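Local coordinates for 5-carboxymethyl-2-hydroxymuconate semialdehyde dehydrogenase (Thermus thermophilus, PDB 2D4E), which probably catalyses the NAD-dependent oxidation of 5-carboxymethyl-2-hydroxymuconate semialdehyde to the corresponding acid, as a tetrameric member of the aldehyde dehydrogenase family, at residues H74-R79 with P219-L224; V166-P171 with N191-K196; E366-L371 with T395-E400. All coordinates share one frame; numbering follows the deposited sequence.

Contact 1 (H74-R79 with P219-L224); sequences HEAFQR and PGVFNL
Ala76 sets its methyl directly on the backbone of the turn at Pro219-Gly220, and this is where helix 63-80 meets the lead-in to strand 222-224 of the parallel sheet in the Rossmann-type NAD-binding domain. The methyl points toward the turn: CB of Ala76 lies 3.6 Å from O of Pro219 and equally near C of Gly220. Backbone comes this close because Gly220 has no side chain. A beta-carbon there would point at the helix and run into the Ala76 methyl, and the positive phi of Gly220 (92°) would press it against the carbonyl oxygen of Pro219 as well. Val221 adds a lighter apolar touch, its CG2 standing 4.4 Å from CB of Ala76.

One turn further along the helix, Arg79 also points toward the turn, but most of its grip is on its own helix. A bend at chi3 (-58°) brings its guanidinium back to the Glu75 carboxylate, which it meets end-on, NH1 to OE1 and NH2 to OE2, in a two-pronged salt bridge. The NH2 arm is the better aligned: OE2 lies nearly in the guanidinium plane and is met on its syn side, whereas NH1 comes to OE1 from above the carboxylate plane. This pairing fixes the rotation of the guanidinium, and O of Pro219 then sits at its edge, 4.3 Å from NH2 of Arg79, too far for a bond.

On the strand side, Asn223 braces the turn. Its OD1 accepts from N of Ala32, and its ND2 also serves O of Val193 in the adjoining strand. The same ND2 of Asn223 reaches back to O of Gly220 at 2.8 Å, arriving from above the carbonyl plane with an N-H...O angle of 144°.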
loop_
_atom_site.group_PDB
_atom_site.type_symbol
_atom_site.label_atom_id
_atom_site.label_comp_id
_atom_site.label_asym_id
_atom_site.label_seq_id
_atom_site.Cartn_x
_atom_site.Cartn_y
_atom_site.Cartn_z
ATOM N N HIS C 74 -10.042 -20.192 23.854
ATOM C CA HIS C 74 -11.309 -19.601 23.445
ATOM C C HIS C 74 -11.825 -18.615 24.488
ATOM O O HIS C 74 -12.176 -17.481 24.164
ATOM C CB HIS C 74 -12.359 -20.692 23.221
ATOM C CG HIS C 74 -13.730 -20.158 22.947
ATOM N ND1 HIS C 74 -14.087 -19.612 21.733
ATOM C CD2 HIS C 74 -14.822 -20.055 23.741
ATOM C CE1 HIS C 74 -15.340 -19.197 21.790
ATOM N NE2 HIS C 74 -15.809 -19.453 22.999
ATOM N N GLU C 75 -11.867 -19.051 25.740
ATOM C CA GLU C 75 -12.357 -18.207 26.816
ATOM C C GLU C 75 -11.541 -16.932 26.956
ATOM O O GLU C 75 -12.099 -15.866 27.200
ATOM C CB GLU C 75 -12.352 -18.977 28.142
ATOM C CG GLU C 75 -13.099 -18.277 29.278
ATOM C CD GLU C 75 -12.267 -17.231 30.008
ATOM O OE1 GLU C 75 -12.850 -16.469 30.813
ATOM O OE2 GLU C 75 -11.035 -17.175 29.794
ATOM N N ALA C 76 -10.224 -17.041 26.786
ATOM C CA ALA C 76 -9.331 -15.889 26.903
ATOM C C ALA C 76 -9.304 -14.972 25.669
ATOM O O ALA C 76 -8.889 -13.816 25.761
ATOM C CB ALA C 76 -7.916 -16.367 27.222
ATOM N N PHE C 77 -9.735 -15.487 24.523
ATOM C CA PHE C 77 -9.741 -14.700 23.288
ATOM C C PHE C 77 -10.557 -13.418 23.430
ATOM O O PHE C 77 -10.170 -12.366 22.928
ATOM C CB PHE C 77 -10.316 -15.526 22.130
ATOM C CG PHE C 77 -10.340 -14.794 20.810
ATOM C CD1 PHE C 77 -9.153 -14.445 20.168
ATOM C CD2 PHE C 77 -11.549 -14.471 20.204
ATOM C CE1 PHE C 77 -9.166 -13.791 18.943
ATOM C CE2 PHE C 77 -11.577 -13.813 18.975
ATOM C CZ PHE C 77 -10.382 -13.473 18.342
ATOM N N GLN C 78 -11.690 -13.517 24.114
ATOM C CA GLN C 78 -12.571 -12.375 24.310
ATOM C C GLN C 78 -11.823 -11.166 24.871
ATOM O O GLN C 78 -11.926 -10.070 24.326
ATOM C CB GLN C 78 -13.720 -12.760 25.248
ATOM C CG GLN C 78 -14.213 -14.205 25.081
ATOM C CD GLN C 78 -14.554 -14.563 23.637
ATOM O OE1 GLN C 78 -15.392 -13.915 22.999
ATOM N NE2 GLN C 78 -13.908 -15.601 23.120
ATOM N N ARG C 79 -11.063 -11.370 25.946
ATOM C CA ARG C 79 -10.312 -10.286 26.581
ATOM C C ARG C 79 -8.991 -9.951 25.883
ATOM O O ARG C 79 -8.621 -8.780 25.773
ATOM C CB ARG C 79 -9.998 -10.627 28.042
ATOM C CG ARG C 79 -11.203 -10.776 28.957
ATOM C CD ARG C 79 -10.745 -11.105 30.380
ATOM N NE ARG C 79 -9.935 -12.323 30.431
ATOM C CZ ARG C 79 -10.418 -13.559 30.312
ATOM N NH1 ARG C 79 -11.720 -13.753 30.139
ATOM N NH2 ARG C 79 -9.597 -14.605 30.357
ATOM N N PRO C 219 -3.821 -15.735 31.826
ATOM C CA PRO C 219 -4.138 -17.165 31.766
ATOM C C PRO C 219 -4.979 -17.497 30.543
ATOM O O PRO C 219 -5.941 -16.798 30.245
ATOM C CB PRO C 219 -4.925 -17.409 33.056
ATOM C CG PRO C 219 -4.478 -16.301 33.964
ATOM C CD PRO C 219 -4.394 -15.122 33.036
ATOM N N GLY C 220 -4.616 -18.564 29.843
ATOM C CA GLY C 220 -5.374 -18.972 28.676
ATOM C C GLY C 220 -4.893 -18.405 27.353
ATOM O O GLY C 220 -5.195 -18.961 26.299
ATOM N N VAL C 221 -4.151 -17.305 27.393
ATOM C CA VAL C 221 -3.662 -16.699 26.164
ATOM C C VAL C 221 -2.726 -17.649 25.420
ATOM O O VAL C 221 -2.816 -17.781 24.203
ATOM C CB VAL C 221 -2.957 -15.362 26.451
ATOM C CG1 VAL C 221 -2.313 -14.818 25.180
ATOM C CG2 VAL C 221 -3.980 -14.362 26.992
ATOM N N PHE C 222 -1.832 -18.309 26.153
ATOM C CA PHE C 222 -0.920 -19.275 25.539
ATOM C C PHE C 222 -1.012 -20.630 26.238
ATOM O O PHE C 222 -0.818 -20.736 27.451
ATOM C CB PHE C 222 0.527 -18.776 25.573
ATOM C CG PHE C 222 1.520 -19.787 25.060
ATOM C CD1 PHE C 222 2.141 -20.679 25.932
ATOM C CD2 PHE C 222 1.798 -19.880 23.695
ATOM C CE1 PHE C 222 3.024 -21.650 25.455
ATOM C CE2 PHE C 222 2.678 -20.849 23.207
ATOM C CZ PHE C 222 3.294 -21.736 24.090
ATOM N N ASN C 223 -1.307 -21.666 25.460
ATOM C CA ASN C 223 -1.438 -23.019 25.989
ATOM C C ASN C 223 -0.546 -23.984 25.236
ATOM O O ASN C 223 -0.288 -23.812 24.043
ATOM C CB ASN C 223 -2.881 -23.484 25.872
ATOM C CG ASN C 223 -3.841 -22.516 26.506
ATOM O OD1 ASN C 223 -4.181 -22.642 27.684
ATOM N ND2 ASN C 223 -4.264 -21.518 25.738
ATOM N N LEU C 224 -0.096 -25.012 25.943
ATOM C CA LEU C 224 0.780 -26.016 25.367
ATOM C C LEU C 224 0.305 -27.424 25.676
ATOM O O LEU C 224 -0.044 -27.739 26.816
ATOM C CB LEU C 224 2.194 -25.833 25.914
ATOM C CG LEU C 224 3.122 -27.043 25.800
ATOM C CD1 LEU C 224 3.412 -27.329 24.332
ATOM C CD2 LEU C 224 4.405 -26.773 26.567
#

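Contact 2 (V166-P171 with N191-K196); sequences VGIITP and NTVVLK. With NAD (nicotinamide-adenine-dinucleotide), chain K.
Lys196 N gives its hydrogen to Ile168 O at 2.8 Å in a nearly straight bond (170°), one rung of a parallel ladder. Val166 N to Thr192 O, Val194 N to Val166 O and Ile168 N to Val194 O continue it, and a weak, longer bond from Thr170 N to Lys196 O closes the end beside NAD. There the ladder becomes a cofactor site: the Lys196 chain, bent at chi2 and chi3 (-54° and -70°), carries NZ to 2.8 Å from O2B of NAD, while NZ also bonds to Gly227 O. O3B of the adenosine ribose of NAD donates to Thr170 O, and Ile169 CG2 packs on the same sugar, 3.5 Å from C1B of NAD.

On the other face Ile168 lies between two neighbours. Its CD1 reaches CG1 of Val193 at 3.5 Å, and its CG2 meets CD1 of Leu195 at 3.8 Å. Cutting Ile168 back to alanine would probably open a gap between Val193 and Leu195, leaving the Leu195 methyl freer to turn.

The strands are the two arms of a right-handed beta-alpha-beta crossover through helix 175-188, which covers the Ile168 face at Ile183 and Ala186. Helix 229-238 packs on Ile169, Val194 and Lys196 across the sheet, and strands 244-248 and 222-224 flank the pair.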
loop_
_atom_site.group_PDB
_atom_site.type_symbol
_atom_site.label_atom_id
_atom_site.label_comp_id
_atom_site.label_asym_id
_atom_site.label_seq_id
_atom_site.Cartn_x
_atom_site.Cartn_y
_atom_site.Cartn_z
ATOM N N VAL C 166 -5.450 -19.770 17.620
ATOM C CA VAL C 166 -4.626 -20.438 16.625
ATOM C C VAL C 166 -3.961 -21.705 17.153
ATOM O O VAL C 166 -3.288 -21.685 18.180
ATOM C CB VAL C 166 -3.512 -19.492 16.101
ATOM C CG1 VAL C 166 -2.752 -20.163 14.942
ATOM C CG2 VAL C 166 -4.122 -18.168 15.651
ATOM N N GLY C 167 -4.169 -22.808 16.442
ATOM C CA GLY C 167 -3.554 -24.067 16.811
ATOM C C GLY C 167 -2.259 -24.109 16.022
ATOM O O GLY C 167 -2.285 -24.126 14.785
ATOM N N ILE C 168 -1.135 -24.113 16.733
ATOM C CA ILE C 168 0.186 -24.104 16.111
ATOM C C ILE C 168 0.864 -25.467 16.252
ATOM O O ILE C 168 1.216 -25.889 17.356
ATOM C CB ILE C 168 1.050 -22.973 16.755
ATOM C CG1 ILE C 168 0.331 -21.633 16.563
ATOM C CG2 ILE C 168 2.451 -22.925 16.145
ATOM C CD1 ILE C 168 1.003 -20.439 17.224
ATOM N N ILE C 169 1.025 -26.157 15.124
ATOM C CA ILE C 169 1.635 -27.489 15.090
ATOM C C ILE C 169 2.996 -27.406 14.380
ATOM O O ILE C 169 3.074 -27.109 13.186
ATOM C CB ILE C 169 0.685 -28.473 14.378
ATOM C CG1 ILE C 169 -0.696 -28.412 15.042
ATOM C CG2 ILE C 169 1.216 -29.873 14.463
ATOM C CD1 ILE C 169 -1.754 -29.263 14.372
ATOM N N THR C 170 4.063 -27.683 15.126
ATOM C CA THR C 170 5.428 -27.556 14.615
ATOM C C THR C 170 6.275 -28.824 14.484
ATOM O O THR C 170 5.975 -29.847 15.091
ATOM C CB THR C 170 6.176 -26.550 15.485
ATOM O OG1 THR C 170 5.993 -26.899 16.864
ATOM C CG2 THR C 170 5.622 -25.150 15.260
ATOM N N PRO C 171 7.362 -28.755 13.689
ATOM C CA PRO C 171 8.290 -29.864 13.432
ATOM C C PRO C 171 9.402 -30.019 14.463
ATOM O O PRO C 171 9.641 -29.126 15.277
ATOM C CB PRO C 171 8.826 -29.535 12.046
ATOM C CG PRO C 171 8.948 -28.048 12.113
ATOM C CD PRO C 171 7.664 -27.613 12.802
ATOM N N ASN C 191 -4.616 -12.769 18.843
ATOM C CA ASN C 191 -5.169 -14.120 18.932
ATOM C C ASN C 191 -4.571 -14.894 20.102
ATOM O O ASN C 191 -3.482 -14.571 20.575
ATOM C CB ASN C 191 -4.901 -14.893 17.638
ATOM C CG ASN C 191 -5.559 -14.257 16.436
ATOM O OD1 ASN C 191 -6.763 -14.020 16.435
ATOM N ND2 ASN C 191 -4.774 -13.976 15.404
ATOM N N THR C 192 -5.295 -15.907 20.569
ATOM C CA THR C 192 -4.803 -16.752 21.656
ATOM C C THR C 192 -4.164 -17.966 20.986
ATOM O O THR C 192 -4.387 -18.211 19.794
ATOM C CB THR C 192 -5.937 -17.193 22.610
ATOM O OG1 THR C 192 -6.992 -17.801 21.859
ATOM C CG2 THR C 192 -6.482 -15.989 23.368
ATOM N N VAL C 193 -3.402 -18.740 21.748
ATOM C CA VAL C 193 -2.675 -19.861 21.174
ATOM C C VAL C 193 -2.668 -21.203 21.905
ATOM O O VAL C 193 -2.726 -21.268 23.132
ATOM C CB VAL C 193 -1.199 -19.434 20.976
ATOM C CG1 VAL C 193 -0.361 -20.600 20.478
ATOM C CG2 VAL C 193 -1.134 -18.243 20.026
ATOM N N VAL C 194 -2.600 -22.272 21.118
ATOM C CA VAL C 194 -2.480 -23.626 21.634
ATOM C C VAL C 194 -1.385 -24.265 20.779
ATOM O O VAL C 194 -1.597 -24.565 19.603
ATOM C CB VAL C 194 -3.770 -24.463 21.484
ATOM C CG1 VAL C 194 -3.490 -25.891 21.938
ATOM C CG2 VAL C 194 -4.902 -23.868 22.320
ATOM N N LEU C 195 -0.212 -24.455 21.371
ATOM C CA LEU C 195 0.922 -25.049 20.671
ATOM C C LEU C 195 1.014 -26.563 20.864
ATOM O O LEU C 195 0.849 -27.066 21.978
ATOM C CB LEU C 195 2.220 -24.393 21.154
ATOM C CG LEU C 195 3.554 -24.985 20.697
ATOM C CD1 LEU C 195 3.739 -24.757 19.204
ATOM C CD2 LEU C 195 4.690 -24.340 21.474
ATOM N N LYS C 196 1.266 -27.281 19.769
ATOM C CA LYS C 196 1.421 -28.740 19.803
ATOM C C LYS C 196 2.734 -29.007 19.064
ATOM O O LYS C 196 2.756 -29.146 17.843
ATOM C CB LYS C 196 0.257 -29.440 19.080
ATOM C CG LYS C 196 -0.100 -30.819 19.638
ATOM C CD LYS C 196 1.100 -31.778 19.692
ATOM C CE LYS C 196 1.549 -32.213 18.299
ATOM N NZ LYS C 196 2.802 -33.029 18.314
HETATM P PA NAD K . 5.600 -33.976 10.620
HETATM O O1A NAD K . 5.252 -35.374 10.842
HETATM O O2A NAD K . 4.708 -33.329 9.643
HETATM O O5B NAD K . 5.544 -33.065 11.963
HETATM C C5B NAD K . 4.988 -31.711 12.049
HETATM C C4B NAD K . 3.948 -31.703 13.148
HETATM O O4B NAD K . 2.853 -32.476 12.611
HETATM C C3B NAD K . 4.360 -32.456 14.444
HETATM O O3B NAD K . 4.204 -31.605 15.599
HETATM C C2B NAD K . 3.428 -33.679 14.432
HETATM O O2B NAD K . 3.087 -34.149 15.756
HETATM C C1B NAD K . 2.243 -33.153 13.647
HETATM N N9A NAD K . 1.442 -34.218 13.072
HETATM C C8A NAD K . 1.845 -35.399 12.474
HETATM N N7A NAD K . 0.818 -36.170 12.047
HETATM C C5A NAD K . -0.300 -35.415 12.402
HETATM C C6A NAD K . -1.716 -35.658 12.236
HETATM N N6A NAD K . -2.205 -36.761 11.663
HETATM N N1A NAD K . -2.571 -34.675 12.714
HETATM C C2A NAD K . -2.054 -33.530 13.313
HETATM N N3A NAD K . -0.779 -33.225 13.509
HETATM C C4A NAD K . 0.061 -34.204 13.032
HETATM O O3 NAD K . 7.058 -33.939 10.184
HETATM P PN NAD K . 8.448 -33.365 10.687
HETATM O O1N NAD K . 9.371 -34.519 10.697
HETATM O O2N NAD K . 8.252 -32.674 11.972
HETATM O O5D NAD K . 8.652 -32.512 9.410
HETATM C C5D NAD K . 9.860 -32.035 8.871
HETATM C C4D NAD K . 9.242 -31.402 7.664
HETATM O O4D NAD K . 8.820 -30.044 7.918
HETATM C C3D NAD K . 10.055 -31.435 6.378
HETATM O O3D NAD K . 9.303 -31.934 5.254
HETATM C C2D NAD K . 10.471 -29.970 6.256
HETATM O O2D NAD K . 10.751 -29.631 4.882
HETATM C C1D NAD K . 9.273 -29.265 6.852
HETATM N N1N NAD K . 9.567 -27.894 7.301
HETATM C C2N NAD K . 9.032 -26.927 6.462
HETATM C C3N NAD K . 9.279 -25.608 6.811
HETATM C C7N NAD K . 8.769 -24.452 5.963
HETATM O O7N NAD K . 9.016 -23.316 6.326
HETATM N N7N NAD K . 8.073 -24.694 4.839
HETATM C C4N NAD K . 10.067 -25.262 8.003
HETATM C C5N NAD K . 10.549 -26.363 8.768
HETATM C C6N NAD K . 10.345 -27.686 8.486
#

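Contact 3 (E366-L371 with T395-E400); sequences EGARLL and TVFVGE
Three backbone hydrogen bonds join Arg369-Leu371 to Val396-Val398. Arg369 and Val398 form an antiparallel hydrogen-bonded pair: Arg369 N donates to Val398 O in the carbonyl plane at 2.9 Å, and Val398 N returns a bond to Arg369 O, less straight at 146°. Leu371 N then reaches Val396 O at 3.0 Å. Phe397 CA-H also approaches Arg369 O, giving that oxygen a second, softer partner.

The aromatic contact belongs to the non-hydrogen-bonded pair Leu370-Phe397. Leu370 CG is anti to the backbone N (chi1 178°), and from there CD1 is laid over the centre of the Phe397 ring, a CH-pi contact 4.0 Å from the centroid. CB of Leu370 touches CE2 of the ring, and CD1 goes on to meet CG2 of Thr395, whose side chain crosses that of Leu370 at about a right angle. Ala368 CB comes obliquely to the same ring, 3.5 Å from CD2 of Phe397. Val360 and Lys364 of helix 350-365 and Ile405 pack on this phenylalanine too.

Strand 369-372 is, within this chain, an outermost strand of the mixed sheet, a sheet consistent with the catalytic domain of aldehyde dehydrogenases, and it runs antiparallel to 395-398, its neighbour there. Helix 350-365 leads into it through a Schellman motif with Gly367, at positive phi, as the C-prime residue.

Apolar packing on the other face centres on Val398. Its CG2 presses on CD1 of Leu371 at 3.4 Å, tighter than usual for two carbons, where Val322 and Val326 of helix 315-331 touch the leucine and Phe318 touches the valine. Arg369 runs alongside Val398, pointing the same way; a bend at chi3 (47°) folds the guanidinium over, so that one face lies on the valine, NH1 of Arg369 being 3.6 Å from CG1 of Val398.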
loop_
_atom_site.group_PDB
_atom_site.type_symbol
_atom_site.label_atom_id
_atom_site.label_comp_id
_atom_site.label_asym_id
_atom_site.label_seq_id
_atom_site.Cartn_x
_atom_site.Cartn_y
_atom_site.Cartn_z
ATOM N N GLU C 366 18.732 -47.203 -8.179
ATOM C CA GLU C 366 18.188 -46.616 -9.399
ATOM C C GLU C 366 19.237 -46.084 -10.368
ATOM O O GLU C 366 18.896 -45.466 -11.372
ATOM C CB GLU C 366 17.160 -45.517 -9.073
ATOM C CG GLU C 366 17.684 -44.328 -8.283
ATOM C CD GLU C 366 16.585 -43.316 -7.947
ATOM O OE1 GLU C 366 16.834 -42.422 -7.113
ATOM O OE2 GLU C 366 15.476 -43.409 -8.518
ATOM N N GLY C 367 20.511 -46.320 -10.072
ATOM C CA GLY C 367 21.557 -45.870 -10.975
ATOM C C GLY C 367 22.313 -44.600 -10.629
ATOM O O GLY C 367 23.162 -44.154 -11.409
ATOM N N ALA C 368 22.022 -44.006 -9.479
ATOM C CA ALA C 368 22.721 -42.790 -9.083
ATOM C C ALA C 368 24.145 -43.152 -8.679
ATOM O O ALA C 368 24.371 -44.186 -8.053
ATOM C CB ALA C 368 21.996 -42.116 -7.922
ATOM N N ARG C 369 25.102 -42.306 -9.053
ATOM C CA ARG C 369 26.509 -42.535 -8.726
ATOM C C ARG C 369 26.863 -41.932 -7.372
ATOM O O ARG C 369 26.853 -40.714 -7.202
ATOM C CB ARG C 369 27.414 -41.911 -9.788
ATOM C CG ARG C 369 27.295 -42.517 -11.172
ATOM C CD ARG C 369 27.944 -41.594 -12.194
ATOM N NE ARG C 369 29.261 -41.157 -11.743
ATOM C CZ ARG C 369 29.824 -40.005 -12.090
ATOM N NH1 ARG C 369 29.182 -39.171 -12.896
ATOM N NH2 ARG C 369 31.022 -39.679 -11.618
ATOM N N LEU C 370 27.181 -42.790 -6.410
ATOM C CA LEU C 370 27.551 -42.336 -5.078
ATOM C C LEU C 370 29.015 -41.912 -5.092
ATOM O O LEU C 370 29.902 -42.743 -5.275
ATOM C CB LEU C 370 27.345 -43.462 -4.064
ATOM C CG LEU C 370 27.754 -43.119 -2.632
ATOM C CD1 LEU C 370 27.014 -41.861 -2.177
ATOM C CD2 LEU C 370 27.445 -44.296 -1.722
ATOM N N LEU C 371 29.265 -40.622 -4.893
ATOM C CA LEU C 371 30.631 -40.101 -4.906
ATOM C C LEU C 371 31.269 -39.993 -3.519
ATOM O O LEU C 371 32.497 -39.987 -3.392
ATOM C CB LEU C 371 30.657 -38.733 -5.590
ATOM C CG LEU C 371 30.062 -38.659 -7.003
ATOM C CD1 LEU C 371 30.257 -37.256 -7.540
ATOM C CD2 LEU C 371 30.739 -39.665 -7.928
ATOM N N THR C 395 26.538 -36.843 2.271
ATOM C CA THR C 395 26.446 -37.654 1.059
ATOM C C THR C 395 26.180 -36.888 -0.239
ATOM O O THR C 395 25.365 -35.971 -0.273
ATOM C CB THR C 395 25.332 -38.714 1.258
ATOM O OG1 THR C 395 25.608 -39.462 2.450
ATOM C CG2 THR C 395 25.249 -39.671 0.063
ATOM N N VAL C 396 26.869 -37.283 -1.307
ATOM C CA VAL C 396 26.707 -36.655 -2.615
ATOM C C VAL C 396 26.542 -37.703 -3.709
ATOM O O VAL C 396 27.355 -38.626 -3.825
ATOM C CB VAL C 396 27.932 -35.782 -3.013
ATOM C CG1 VAL C 396 27.692 -35.156 -4.384
ATOM C CG2 VAL C 396 28.184 -34.706 -1.983
ATOM N N PHE C 397 25.492 -37.544 -4.510
ATOM C CA PHE C 397 25.196 -38.436 -5.631
ATOM C C PHE C 397 25.215 -37.620 -6.913
ATOM O O PHE C 397 25.053 -36.406 -6.887
ATOM C CB PHE C 397 23.775 -39.008 -5.555
ATOM C CG PHE C 397 23.617 -40.200 -4.666
ATOM C CD1 PHE C 397 23.038 -40.066 -3.402
ATOM C CD2 PHE C 397 23.952 -41.474 -5.122
ATOM C CE1 PHE C 397 22.785 -41.187 -2.608
ATOM C CE2 PHE C 397 23.706 -42.603 -4.337
ATOM C CZ PHE C 397 23.117 -42.462 -3.078
ATOM N N VAL C 398 25.405 -38.301 -8.035
ATOM C CA VAL C 398 25.320 -37.663 -9.338
ATOM C C VAL C 398 24.173 -38.465 -9.931
ATOM O O VAL C 398 24.238 -39.693 -9.981
ATOM C CB VAL C 398 26.572 -37.864 -10.202
ATOM C CG1 VAL C 398 26.251 -37.511 -11.645
ATOM C CG2 VAL C 398 27.695 -36.968 -9.701
ATOM N N GLY C 399 23.106 -37.788 -10.333
ATOM C CA GLY C 399 21.978 -38.507 -10.886
ATOM C C GLY C 399 21.169 -37.734 -11.903
ATOM O O GLY C 399 21.675 -36.830 -12.573
ATOM N N GLU C 400 19.899 -38.101 -12.018
ATOM C CA GLU C 400 18.993 -37.462 -12.962
ATOM C C GLU C 400 17.787 -36.948 -12.197
ATOM O O GLU C 400 17.394 -37.522 -11.184
ATOM C CB GLU C 400 18.568 -38.461 -14.040
ATOM C CG GLU C 400 19.753 -39.135 -14.710
ATOM C CD GLU C 400 19.351 -40.121 -15.798
ATOM O OE1 GLU C 400 18.520 -41.018 -15.527
ATOM O OE2 GLU C 400 19.877 -40.004 -16.925
#

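Overall arrangement
Contacts 1 and 2 reach the same sheet: their centres are 12 Å apart, strands 222-224 and 193-196 are neighbours, and Val221 O and Asn223 O lie 2.7 Å from Val193 N and Leu195 N respectively, probable hydrogen bonds. Phe77 adds packing on Asn191 and Thr192. Along the chain contact 2 is nested within the loop that contact 1 closes. Of the three, contact 2 is the one that holds NAD pocket residues. Contact 3 comes later in the chain, in a different sheet on the opposite side of the chain's centre; its centre is about 39 Å from that of contact 2 and 51 Å from that of contact 1, and its nearest atoms stay about 22 Å from contact 2.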